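PDB 3HXL: uncharacterized protein DSY3957 from Desulfitobacterium hafniense, which probably forms the contractile tail sheath of a phage or phage-like particle. Local coordinates for residues Ala96-Gly101 with Pro174-Ser179. Sequence-based numbering, arbitrary orientation.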
loop_
_atom_site.group_PDB
_atom_site.type_symbol
_atom_site.label_atom_id
_atom_site.label_comp_id
_atom_site.label_asym_id
_atom_site.label_seq_id
_atom_site.Cartn_x
_atom_site.Cartn_y
_atom_site.Cartn_z
ATOM N N ALA A 96 -19.127 15.965 13.475
ATOM C CA ALA A 96 -19.617 17.326 13.615
ATOM C C ALA A 96 -21.132 17.257 13.506
ATOM O O ALA A 96 -21.678 16.311 12.932
ATOM C CB ALA A 96 -19.052 18.214 12.518
ATOM N N ALA A 97 -21.815 18.251 14.056
ATOM C CA ALA A 97 -23.267 18.257 14.000
ATOM C C ALA A 97 -23.834 19.631 14.318
ATOM O O ALA A 97 -23.117 20.526 14.760
ATOM C CB ALA A 97 -23.825 17.222 14.972
ATOM N N VAL A 98 -25.130 19.787 14.071
ATOM C CA VAL A 98 -25.822 21.041 14.335
ATOM C C VAL A 98 -27.314 20.738 14.442
ATOM O O VAL A 98 -27.817 19.825 13.785
ATOM C CB VAL A 98 -25.570 22.078 13.201
ATOM C CG1 VAL A 98 -26.208 21.611 11.897
ATOM C CG2 VAL A 98 -26.112 23.443 13.610
ATOM N N THR A 99 -28.011 21.485 15.293
ATOM C CA THR A 99 -29.445 21.298 15.477
ATOM C C THR A 99 -30.198 22.588 15.169
ATOM O O THR A 99 -29.849 23.657 15.662
ATOM C CB THR A 99 -29.793 20.862 16.926
ATOM O OG1 THR A 99 -29.239 19.567 17.191
ATOM C CG2 THR A 99 -31.310 20.797 17.115
ATOM N N VAL A 100 -31.227 22.474 14.340
ATOM C CA VAL A 100 -32.059 23.610 13.973
ATOM C C VAL A 100 -33.494 23.188 14.265
ATOM O O VAL A 100 -34.098 22.419 13.511
ATOM C CB VAL A 100 -31.910 23.960 12.475
ATOM C CG1 VAL A 100 -32.803 25.142 12.119
ATOM C CG2 VAL A 100 -30.457 24.291 12.165
ATOM N N GLY A 101 -34.030 23.676 15.378
ATOM C CA GLY A 101 -35.383 23.317 15.759
ATOM C C GLY A 101 -35.466 21.854 16.152
ATOM O O GLY A 101 -34.804 21.415 17.095
ATOM N N PRO A 174 -23.895 25.880 10.032
ATOM C CA PRO A 174 -22.709 25.029 9.890
ATOM C C PRO A 174 -22.631 23.980 10.990
ATOM O O PRO A 174 -22.963 24.256 12.142
ATOM C CB PRO A 174 -21.556 26.030 9.975
ATOM C CG PRO A 174 -22.162 27.297 9.443
ATOM C CD PRO A 174 -23.507 27.297 10.124
ATOM N N LEU A 175 -22.210 22.771 10.639
ATOM C CA LEU A 175 -22.077 21.725 11.641
ATOM C C LEU A 175 -20.798 22.030 12.414
ATOM O O LEU A 175 -19.856 22.585 11.854
ATOM C CB LEU A 175 -21.980 20.346 10.981
ATOM C CG LEU A 175 -23.269 19.706 10.453
ATOM C CD1 LEU A 175 -23.791 20.456 9.237
ATOM C CD2 LEU A 175 -22.983 18.252 10.091
ATOM N N ILE A 176 -20.767 21.692 13.697
ATOM C CA ILE A 176 -19.581 21.956 14.503
ATOM C C ILE A 176 -19.256 20.823 15.463
ATOM O O ILE A 176 -19.978 19.830 15.542
ATOM C CB ILE A 176 -19.724 23.261 15.330
ATOM C CG1 ILE A 176 -20.894 23.142 16.311
ATOM C CG2 ILE A 176 -19.916 24.451 14.402
ATOM C CD1 ILE A 176 -22.257 23.170 15.661
ATOM N N ASN A 177 -18.156 20.999 16.194
ATOM C CA ASN A 177 -17.673 20.030 17.169
ATOM C C ASN A 177 -16.976 18.832 16.535
ATOM O O ASN A 177 -16.681 17.850 17.213
ATOM C CB ASN A 177 -18.812 19.546 18.071
ATOM C CG ASN A 177 -19.236 20.592 19.079
ATOM O OD1 ASN A 177 -18.400 21.159 19.782
ATOM N ND2 ASN A 177 -20.535 20.850 19.161
ATOM N N GLY A 178 -16.712 18.911 15.237
ATOM C CA GLY A 178 -16.032 17.814 14.575
ATOM C C GLY A 178 -14.537 17.897 14.820
ATOM O O GLY A 178 -13.998 18.989 15.006
ATOM N N SER A 179 -13.867 16.747 14.833
ATOM C CA SER A 179 -12.422 16.702 15.043
ATOM C C SER A 179 -11.854 15.315 14.759
ATOM O O SER A 179 -12.573 14.316 14.781
ATOM C CB SER A 179 -12.068 17.113 16.475
ATOM O OG SER A 179 -12.641 16.231 17.420
#
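Ala97 and Ile176 form a single antiparallel bridge at one edge of the beta-sandwich domain, where the loop after strand 170-174 pairs with strand 97-100. Two reciprocal backbone hydrogen bonds define it: Ala97 N to Ile176 O at 2.8 Å and, almost straight (175° at the hydrogen), Ile176 N to Ala97 O, also at 2.8 Å. Strand 97-100 is outermost in its three-stranded sheet and bonds on its other side to strand 103-107, while strand 170-174 is outermost in the four-stranded sheet, so the bridge ties the edge strand of the three-stranded sheet to the chain just leaving the edge strand of the four-stranded one.

The Leu175 side chain packs against Ala96, Ala97 and Val98. Its CB lies 3.9 Å from Ala96 CB and close to Ala97 N; with chi1 at -77°, CG stands beside its own backbone N and reaches both Ala97 CA and Val98 CG1. The branches then part: CD1 packs on Val98 CG1 at 3.8 Å, whereas CD2 turns back to Ala96 O, 3.7 Å away. The Leu175 and Val98 side chains cross at about a right angle, and Val98 CG2 touches Pro174 O.

At the exposed side, Ile176 CB points away, but its chain folds back and brings CD1 to 4.3 Å from Val98 CB. Past the bridge the chains stay close, with Ala96 CB 3.7 Å from Gly178 N, a nitrogen that donates to Asn115 OD1.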